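Side-chain contacts in Mgp-operon protein 3 (Mycoplasma pneumoniae, PDB 6RJ1), which is an extracellular protein of this human pathogen that takes part in cell adhesion and probably binds sugars on host cells: residues Leu82-Gln87 and Gln449-Ser454; Leu161-Val166 and Tyr562-Asp567; Glu247-Asp252 and Asn258-Thr263. One frame throughout, in Å; residues are numbered along the deposited sequence.

Contact 1 of 3, residues Leu82-Gln87 and Gln449-Ser454; sequences LSFDTQ and QLYHTS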
loop_
_atom_site.group_PDB
_atom_site.type_symbol
_atom_site.label_atom_id
_atom_site.label_comp_id
_atom_site.label_asym_id
_atom_site.label_seq_id
_atom_site.Cartn_x
_atom_site.Cartn_y
_atom_site.Cartn_z
ATOM N N LEU A 82 -6.109 -11.474 -20.086
ATOM C CA LEU A 82 -4.762 -11.218 -19.597
ATOM C C LEU A 82 -3.830 -12.310 -20.130
ATOM O O LEU A 82 -4.140 -13.499 -20.025
ATOM C CB LEU A 82 -4.790 -11.229 -18.056
ATOM C CG LEU A 82 -4.539 -9.915 -17.308
ATOM C CD1 LEU A 82 -5.188 -8.731 -17.988
ATOM C CD2 LEU A 82 -5.020 -10.008 -15.880
ATOM N N SER A 83 -2.716 -11.899 -20.747
ATOM C CA SER A 83 -1.702 -12.809 -21.289
ATOM C C SER A 83 -0.346 -12.129 -21.378
ATOM O O SER A 83 -0.265 -10.898 -21.347
ATOM C CB SER A 83 -2.108 -13.333 -22.660
ATOM O OG SER A 83 -2.221 -12.271 -23.591
ATOM N N PHE A 84 0.719 -12.931 -21.494
ATOM C CA PHE A 84 2.061 -12.400 -21.647
ATOM C C PHE A 84 2.308 -12.112 -23.130
ATOM O O PHE A 84 1.998 -12.951 -23.981
ATOM C CB PHE A 84 3.113 -13.367 -21.084
ATOM C CG PHE A 84 3.114 -13.559 -19.582
ATOM C CD1 PHE A 84 3.536 -12.539 -18.730
ATOM C CD2 PHE A 84 2.749 -14.776 -19.021
ATOM C CE1 PHE A 84 3.548 -12.723 -17.347
ATOM C CE2 PHE A 84 2.773 -14.961 -17.633
ATOM C CZ PHE A 84 3.165 -13.930 -16.806
ATOM N N ASP A 85 2.816 -10.906 -23.436
ATOM C CA ASP A 85 3.133 -10.463 -24.789
ATOM C C ASP A 85 4.573 -10.848 -25.151
ATOM O O ASP A 85 5.493 -10.032 -25.027
ATOM C CB ASP A 85 2.890 -8.949 -24.952
ATOM C CG ASP A 85 2.578 -8.535 -26.381
ATOM O OD1 ASP A 85 3.457 -8.707 -27.264
ATOM O OD2 ASP A 85 1.445 -8.067 -26.626
ATOM N N THR A 86 4.750 -12.106 -25.602
ATOM C CA THR A 86 6.018 -12.716 -26.018
ATOM C C THR A 86 6.712 -11.900 -27.130
ATOM O O THR A 86 7.939 -11.763 -27.107
ATOM C CB THR A 86 5.767 -14.197 -26.379
ATOM O OG1 THR A 86 5.406 -14.891 -25.183
ATOM C CG2 THR A 86 6.980 -14.887 -27.012
ATOM N N GLN A 87 5.919 -11.338 -28.065
ATOM C CA GLN A 87 6.391 -10.508 -29.175
ATOM C C GLN A 87 7.039 -9.204 -28.690
ATOM O O GLN A 87 8.091 -8.823 -29.209
ATOM C CB GLN A 87 5.250 -10.225 -30.164
ATOM C CG GLN A 87 4.885 -11.431 -31.029
ATOM C CD GLN A 87 3.726 -11.164 -31.963
ATOM O OE1 GLN A 87 2.674 -10.633 -31.571
ATOM N NE2 GLN A 87 3.885 -11.551 -33.224
ATOM N N GLN A 449 3.409 -3.193 -15.639
ATOM C CA GLN A 449 3.960 -2.583 -14.428
ATOM C C GLN A 449 3.320 -3.169 -13.201
ATOM O O GLN A 449 4.015 -3.384 -12.215
ATOM C CB GLN A 449 3.804 -1.055 -14.417
ATOM C CG GLN A 449 4.379 -0.323 -15.628
ATOM C CD GLN A 449 5.884 -0.284 -15.726
ATOM O OE1 GLN A 449 6.622 -0.957 -14.990
ATOM N NE2 GLN A 449 6.367 0.525 -16.650
ATOM N N LEU A 450 2.007 -3.451 -13.266
ATOM C CA LEU A 450 1.278 -4.070 -12.165
ATOM C C LEU A 450 1.743 -5.516 -11.978
ATOM O O LEU A 450 1.884 -5.948 -10.834
ATOM C CB LEU A 450 -0.247 -3.992 -12.351
ATOM C CG LEU A 450 -0.896 -2.611 -12.271
ATOM C CD1 LEU A 450 -2.301 -2.643 -12.829
ATOM C CD2 LEU A 450 -0.885 -2.064 -10.864
ATOM N N TYR A 451 2.043 -6.245 -13.076
ATOM C CA TYR A 451 2.549 -7.609 -12.937
ATOM C C TYR A 451 3.938 -7.627 -12.287
ATOM O O TYR A 451 4.138 -8.336 -11.296
ATOM C CB TYR A 451 2.527 -8.405 -14.259
ATOM C CG TYR A 451 3.100 -9.801 -14.093
ATOM C CD1 TYR A 451 2.336 -10.832 -13.545
ATOM C CD2 TYR A 451 4.437 -10.068 -14.389
ATOM C CE1 TYR A 451 2.878 -12.096 -13.326
ATOM C CE2 TYR A 451 4.990 -11.327 -14.166
ATOM C CZ TYR A 451 4.206 -12.337 -13.641
ATOM O OH TYR A 451 4.753 -13.575 -13.440
ATOM N N HIS A 452 4.885 -6.843 -12.846
ATOM C CA HIS A 452 6.266 -6.733 -12.363
ATOM C C HIS A 452 6.353 -6.293 -10.901
ATOM O O HIS A 452 7.128 -6.874 -10.148
ATOM C CB HIS A 452 7.079 -5.803 -13.266
ATOM C CG HIS A 452 8.553 -5.891 -13.044
ATOM N ND1 HIS A 452 9.218 -4.960 -12.280
ATOM C CD2 HIS A 452 9.445 -6.803 -13.496
ATOM C CE1 HIS A 452 10.490 -5.320 -12.296
ATOM N NE2 HIS A 452 10.673 -6.428 -13.015
ATOM N N THR A 453 5.545 -5.298 -10.490
ATOM C CA THR A 453 5.526 -4.831 -9.097
ATOM C C THR A 453 4.800 -5.818 -8.153
ATOM O O THR A 453 5.149 -5.877 -6.982
ATOM C CB THR A 453 4.983 -3.391 -8.975
ATOM O OG1 THR A 453 3.692 -3.295 -9.576
ATOM C CG2 THR A 453 5.923 -2.345 -9.561
ATOM N N SER A 454 3.801 -6.583 -8.647
ATOM C CA SER A 454 3.046 -7.537 -7.817
ATOM C C SER A 454 3.867 -8.757 -7.343
ATOM O O SER A 454 3.486 -9.415 -6.369
ATOM C CB SER A 454 1.767 -7.990 -8.511
ATOM O OG SER A 454 2.032 -8.762 -9.670
#
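F84 and Y451 alone carry the touch between L82-Q87 and Q449-S454, a single aromatic pair joining a short strand to a helix. L82, at the start of the strand, packs on F66 instead, while its backbone N bonds to N80 OD1. At S83 the backbone pairs with K65, joining the strand to 64-66 as a two-stranded antiparallel sheet, and OG adds a bond to K65 NZ.

F84 follows, and its ring bridges to helix 446-454. With chi1 at -68°, CG stands anti to the carbonyl carbon, and the far end of the ring comes nearer the helix than the CB direction alone would suggest. The pair is T-shaped: the F84 edge points at one face of Y451, the planes meet at 84° and the ring centroids are 5.1 Å apart. F84 CZ lies 3.7 Å from Y451 CZ, and F84 CE1 stands 3.8 Å from Y451 CE2, so two edge atoms meet the face toward its rim rather than over its middle. The receiving ring is held at its polar end, where Y451 OH bonds to both L134 O and S113 N, and V64 touches it as well as F84. Within the helix, on either side of Y451 in sequence, T453 OG1 and T453 N reach Q449 O from opposite faces of its carbonyl plane, the hydroxyl at 2.7 Å from that oxygen.

D85 ends the extended run as the N-cap of helix 86-93, its OD1 accepting from E88 N, and beyond it T86 turns its side chain onto S108.

Contact 2 of 3, residues Leu161-Val166 and Tyr562-Asp567; sequences LQDLLV and YDMTTD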
loop_
_atom_site.group_PDB
_atom_site.type_symbol
_atom_site.label_atom_id
_atom_site.label_comp_id
_atom_site.label_asym_id
_atom_site.label_seq_id
_atom_site.Cartn_x
_atom_site.Cartn_y
_atom_site.Cartn_z
ATOM N N LEU A 161 -12.260 -3.760 -15.828
ATOM C CA LEU A 161 -10.895 -3.657 -16.323
ATOM C C LEU A 161 -10.781 -2.894 -17.633
ATOM O O LEU A 161 -9.772 -2.224 -17.864
ATOM C CB LEU A 161 -10.243 -5.038 -16.413
ATOM C CG LEU A 161 -10.093 -5.797 -15.083
ATOM C CD1 LEU A 161 -9.710 -7.236 -15.320
ATOM C CD2 LEU A 161 -9.109 -5.104 -14.130
ATOM N N GLN A 162 -11.835 -2.934 -18.453
ATOM C CA GLN A 162 -11.894 -2.219 -19.726
ATOM C C GLN A 162 -11.859 -0.710 -19.515
ATOM O O GLN A 162 -11.249 0.004 -20.314
ATOM C CB GLN A 162 -13.156 -2.588 -20.505
ATOM C CG GLN A 162 -13.103 -3.945 -21.155
ATOM C CD GLN A 162 -14.140 -4.050 -22.236
ATOM O OE1 GLN A 162 -13.843 -3.899 -23.426
ATOM N NE2 GLN A 162 -15.376 -4.317 -21.842
ATOM N N ASP A 163 -12.497 -0.234 -18.434
ATOM C CA ASP A 163 -12.585 1.185 -18.105
ATOM C C ASP A 163 -11.712 1.606 -16.939
ATOM O O ASP A 163 -11.641 2.799 -16.641
ATOM C CB ASP A 163 -14.046 1.574 -17.840
ATOM C CG ASP A 163 -14.878 1.824 -19.083
ATOM O OD1 ASP A 163 -14.284 2.173 -20.141
ATOM O OD2 ASP A 163 -16.131 1.698 -18.996
ATOM N N LEU A 164 -11.041 0.647 -16.277
ATOM C CA LEU A 164 -10.179 0.925 -15.128
ATOM C C LEU A 164 -9.049 1.894 -15.434
ATOM O O LEU A 164 -8.321 1.735 -16.418
ATOM C CB LEU A 164 -9.634 -0.365 -14.498
ATOM C CG LEU A 164 -8.843 -0.207 -13.196
ATOM C CD1 LEU A 164 -9.758 0.040 -12.014
ATOM C CD2 LEU A 164 -7.970 -1.405 -12.951
ATOM N N LEU A 165 -8.920 2.891 -14.554
ATOM C CA LEU A 165 -7.904 3.935 -14.572
ATOM C C LEU A 165 -7.003 3.745 -13.359
ATOM O O LEU A 165 -7.510 3.575 -12.254
ATOM C CB LEU A 165 -8.602 5.296 -14.486
ATOM C CG LEU A 165 -8.622 6.189 -15.724
ATOM C CD1 LEU A 165 -8.953 5.423 -16.978
ATOM C CD2 LEU A 165 -9.615 7.300 -15.539
ATOM N N VAL A 166 -5.675 3.725 -13.567
ATOM C CA VAL A 166 -4.705 3.594 -12.476
ATOM C C VAL A 166 -3.793 4.825 -12.489
ATOM O O VAL A 166 -3.266 5.203 -13.536
ATOM C CB VAL A 166 -3.892 2.264 -12.501
ATOM C CG1 VAL A 166 -3.030 2.117 -11.242
ATOM C CG2 VAL A 166 -4.801 1.046 -12.664
ATOM N N TYR A 562 -15.617 7.117 -11.273
ATOM C CA TYR A 562 -15.411 8.268 -12.151
ATOM C C TYR A 562 -16.474 8.290 -13.245
ATOM O O TYR A 562 -16.876 7.229 -13.728
ATOM C CB TYR A 562 -13.963 8.360 -12.673
ATOM C CG TYR A 562 -13.626 7.511 -13.879
ATOM C CD1 TYR A 562 -13.084 6.239 -13.729
ATOM C CD2 TYR A 562 -13.730 8.028 -15.166
ATOM C CE1 TYR A 562 -12.719 5.474 -14.834
ATOM C CE2 TYR A 562 -13.397 7.265 -16.278
ATOM C CZ TYR A 562 -12.900 5.983 -16.110
ATOM O OH TYR A 562 -12.551 5.240 -17.213
ATOM N N ASP A 563 -16.967 9.487 -13.598
ATOM C CA ASP A 563 -18.018 9.627 -14.609
ATOM C C ASP A 563 -17.490 9.478 -16.026
ATOM O O ASP A 563 -16.608 10.229 -16.440
ATOM C CB ASP A 563 -18.790 10.948 -14.439
ATOM C CG ASP A 563 -20.232 10.937 -14.921
ATOM O OD1 ASP A 563 -20.621 9.979 -15.638
ATOM O OD2 ASP A 563 -20.967 11.893 -14.600
ATOM N N MET A 564 -18.058 8.506 -16.763
ATOM C CA MET A 564 -17.744 8.152 -18.152
ATOM C C MET A 564 -18.466 9.051 -19.168
ATOM O O MET A 564 -18.223 8.917 -20.368
ATOM C CB MET A 564 -18.169 6.696 -18.418
ATOM C CG MET A 564 -17.316 5.647 -17.743
ATOM S SD MET A 564 -15.678 5.426 -18.459
ATOM C CE MET A 564 -16.079 5.113 -20.148
ATOM N N THR A 565 -19.368 9.938 -18.697
ATOM C CA THR A 565 -20.191 10.813 -19.539
ATOM C C THR A 565 -19.389 11.627 -20.579
ATOM O O THR A 565 -18.241 12.028 -20.347
ATOM C CB THR A 565 -21.116 11.713 -18.695
ATOM O OG1 THR A 565 -22.087 12.304 -19.556
ATOM C CG2 THR A 565 -20.366 12.800 -17.906
ATOM N N THR A 566 -20.034 11.833 -21.732
ATOM C CA THR A 566 -19.566 12.572 -22.902
ATOM C C THR A 566 -20.180 13.986 -22.850
ATOM O O THR A 566 -19.728 14.884 -23.574
ATOM C CB THR A 566 -19.927 11.747 -24.163
ATOM O OG1 THR A 566 -19.226 10.502 -24.083
ATOM C CG2 THR A 566 -19.579 12.445 -25.479
ATOM N N ASP A 567 -21.195 14.181 -21.972
ATOM C CA ASP A 567 -21.883 15.453 -21.771
ATOM C C ASP A 567 -20.927 16.430 -21.082
ATOM O O ASP A 567 -20.715 16.339 -19.872
ATOM C CB ASP A 567 -23.175 15.236 -20.956
ATOM C CG ASP A 567 -24.077 16.452 -20.752
ATOM O OD1 ASP A 567 -23.869 17.477 -21.435
ATOM O OD2 ASP A 567 -25.008 16.365 -19.925
#
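The hydroxyl of Y562 donates to the backbone carbonyl of D163, and this is the one hydrogen bond between L161-V166 and Y562-D567. OH lies 2.7 Å from D163 O, in the carbonyl plane and on a lone pair, with a C=O...O angle of 145°. That oxygen sits at the edge of the tyrosine ring, whereas L165 comes over a face: its CD2 is 3.7 Å from the centroid of the Y562 ring and 17° off the normal, a CH-pi contact. The other branch slides toward the phenol end, L165 CD1 being 3.6 Å from Y562 OH. M564 makes the third approach. Bent at chi2 and chi3, its chain brings CE to 3.4 Å from D163 OD1 and SD to 3.7 Å from D163 CG, so the methylthio end lies against the carboxylate.

The strand order explains why L165 and Y562 meet. Strand 650-654 runs between their two strands, parallel to 165-167 and antiparallel to 549-563; L165 bonds through its backbone to S652 and I654, and Y562 to A651. The two side chains therefore reach across the intervening strand of one large mixed sheet, of which Y562-D567 and strand 650-654 fall within the sequence matching the MgpC adhesin family (beta-propeller clan). Chi1 of 83° puts Y562 CG between its own backbone N and carbonyl carbon, from where the ring extends to the D163 carbonyl.

Farther out, the D163 carboxylate is engaged on both oxygens: OD1 forms a salt bridge with K231 NZ, and OD2 accepts from S526 OG. K231 NZ also bonds to Q162 O, and L223 packs on Y562.

Contact 3 of 3, residues Glu247-Asp252 and Asn258-Thr263; sequences EGKGKD and NSEKTT
Bends at chi2 in K249 (-69°) and E260 (56°) fold the two chains onto each other, crossing at about a right angle. K249 CG lies 3.7 Å from E260 CB, methylene on methylene, and K249 CE comes 3.6 Å from the carboxylate oxygen E260 OE1. The charged ends stop short of a salt bridge, with K249 NZ 4.3 Å from E260 OE1, an attraction at longer range. E247, also bent at chi2, adds a like charge, its OE2 being 3.7 Å from E260 OE2, with the carboxylate planes only 18° apart. Y356 OH bonds to E260 OE2 and also to G248 N; this bond and the nearby lysine may offset the repulsion.

The backbone reverses in a type II' beta turn from K249 to D252, closed by D252 N to K249 O at 3.0 Å, and D252 is then the N-cap of helix 253-267. The lysine at the start of the turn thus lies back against that helix, where the pi-type turn 258-260 carries E260. Among its neighbours, the turn is fastened to strand 229-230 through G250, which bonds to Y229 and R230, while Y356 brings in strand 356-358.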
loop_
_atom_site.group_PDB
_atom_site.type_symbol
_atom_site.label_atom_id
_atom_site.label_comp_id
_atom_site.label_asym_id
_atom_site.label_seq_id
_atom_site.Cartn_x
_atom_site.Cartn_y
_atom_site.Cartn_z
ATOM N N GLU A 247 -0.738 21.996 -13.819
ATOM C CA GLU A 247 -0.186 21.214 -14.927
ATOM C C GLU A 247 -0.640 19.752 -14.922
ATOM O O GLU A 247 -1.341 19.330 -14.002
ATOM C CB GLU A 247 1.355 21.336 -14.977
ATOM C CG GLU A 247 1.861 22.742 -15.287
ATOM C CD GLU A 247 1.416 23.413 -16.578
ATOM O OE1 GLU A 247 1.423 24.665 -16.612
ATOM O OE2 GLU A 247 1.080 22.705 -17.555
ATOM N N GLY A 248 -0.253 19.011 -15.960
ATOM C CA GLY A 248 -0.635 17.620 -16.158
ATOM C C GLY A 248 -1.921 17.516 -16.961
ATOM O O GLY A 248 -2.622 18.517 -17.154
ATOM N N LYS A 249 -2.239 16.308 -17.449
ATOM C CA LYS A 249 -3.455 16.075 -18.237
ATOM C C LYS A 249 -4.419 15.055 -17.590
ATOM O O LYS A 249 -5.447 14.732 -18.180
ATOM C CB LYS A 249 -3.113 15.694 -19.691
ATOM C CG LYS A 249 -2.522 16.832 -20.504
ATOM C CD LYS A 249 -3.527 17.938 -20.794
ATOM C CE LYS A 249 -2.861 19.256 -21.087
ATOM N NZ LYS A 249 -3.863 20.331 -21.330
ATOM N N GLY A 250 -4.098 14.600 -16.381
ATOM C CA GLY A 250 -4.913 13.648 -15.639
ATOM C C GLY A 250 -5.172 12.376 -16.414
ATOM O O GLY A 250 -4.223 11.695 -16.820
ATOM N N LYS A 251 -6.464 12.078 -16.673
ATOM C CA LYS A 251 -6.871 10.885 -17.425
ATOM C C LYS A 251 -6.791 11.075 -18.931
ATOM O O LYS A 251 -6.814 10.091 -19.668
ATOM C CB LYS A 251 -8.257 10.381 -16.992
ATOM C CG LYS A 251 -9.450 11.251 -17.386
ATOM C CD LYS A 251 -10.746 10.489 -17.116
ATOM C CE LYS A 251 -11.997 11.258 -17.416
ATOM N NZ LYS A 251 -12.272 11.320 -18.871
ATOM N N ASP A 252 -6.685 12.333 -19.383
ATOM C CA ASP A 252 -6.636 12.705 -20.794
ATOM C C ASP A 252 -5.316 12.297 -21.475
ATOM O O ASP A 252 -4.432 13.128 -21.703
ATOM C CB ASP A 252 -6.951 14.204 -20.960
ATOM C CG ASP A 252 -7.256 14.688 -22.362
ATOM O OD1 ASP A 252 -7.025 13.917 -23.328
ATOM O OD2 ASP A 252 -7.699 15.848 -22.501
ATOM N N ASN A 258 -0.679 13.759 -27.905
ATOM C CA ASN A 258 -0.689 14.745 -28.985
ATOM C C ASN A 258 0.139 16.005 -28.737
ATOM O O ASN A 258 0.684 16.546 -29.705
ATOM C CB ASN A 258 -2.125 15.133 -29.360
ATOM C CG ASN A 258 -2.994 13.992 -29.861
ATOM O OD1 ASN A 258 -2.524 12.893 -30.200
ATOM N ND2 ASN A 258 -4.300 14.236 -29.909
ATOM N N SER A 259 0.218 16.502 -27.479
ATOM C CA SER A 259 0.953 17.745 -27.224
ATOM C C SER A 259 1.782 17.780 -25.937
ATOM O O SER A 259 3.001 17.956 -26.010
ATOM C CB SER A 259 0.005 18.944 -27.262
ATOM O OG SER A 259 -1.021 18.846 -26.287
ATOM N N GLU A 260 1.124 17.625 -24.768
ATOM C CA GLU A 260 1.718 17.740 -23.434
ATOM C C GLU A 260 2.943 16.837 -23.162
ATOM O O GLU A 260 3.729 17.155 -22.266
ATOM C CB GLU A 260 0.650 17.550 -22.358
ATOM C CG GLU A 260 0.845 18.432 -21.135
ATOM C CD GLU A 260 0.944 19.938 -21.317
ATOM O OE1 GLU A 260 0.325 20.484 -22.260
ATOM O OE2 GLU A 260 1.641 20.577 -20.494
ATOM N N LYS A 261 3.129 15.759 -23.944
ATOM C CA LYS A 261 4.289 14.875 -23.822
ATOM C C LYS A 261 5.549 15.687 -24.168
ATOM O O LYS A 261 6.450 15.776 -23.338
ATOM C CB LYS A 261 4.137 13.650 -24.745
ATOM C CG LYS A 261 5.324 12.685 -24.763
ATOM C CD LYS A 261 5.219 11.640 -25.888
ATOM C CE LYS A 261 5.522 12.167 -27.277
ATOM N NZ LYS A 261 6.969 12.452 -27.470
ATOM N N THR A 262 5.567 16.341 -25.360
ATOM C CA THR A 262 6.686 17.166 -25.839
ATOM C C THR A 262 6.970 18.345 -24.909
ATOM O O THR A 262 8.132 18.719 -24.746
ATOM C CB THR A 262 6.497 17.607 -27.306
ATOM O OG1 THR A 262 5.290 18.357 -27.437
ATOM C CG2 THR A 262 6.502 16.433 -28.285
ATOM N N THR A 263 5.909 18.907 -24.280
ATOM C CA THR A 263 6.001 20.012 -23.321
ATOM C C THR A 263 6.818 19.558 -22.107
ATOM O O THR A 263 7.788 20.224 -21.745
ATOM C CB THR A 263 4.595 20.524 -22.951
ATOM O OG1 THR A 263 3.949 21.002 -24.131
ATOM C CG2 THR A 263 4.625 21.629 -21.901
#

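Contact 2 is buried, contact 1 partly buried and contact 3 at the surface. No helix or strand is common to two of them: contact 1 joins strand 82-84 to helix 446-454, contact 2 helix 157-163 and strand 165-167 to strand 549-563, contact 3 helix 253-267 to the loop before it. Contact 1 rests on ring packing alone, whereas contact 2 adds a hydrogen bond to a backbone carbonyl; in contact 3 lysine methylenes and carboxylates meet without a direct bond. Contact 3, nested within both longer loops, touches contact 2 where K251 CB packs 3.7 Å from L165 CD2. Contact 1 touches neither, though its nearest atoms come within about 4 Å of contact 2.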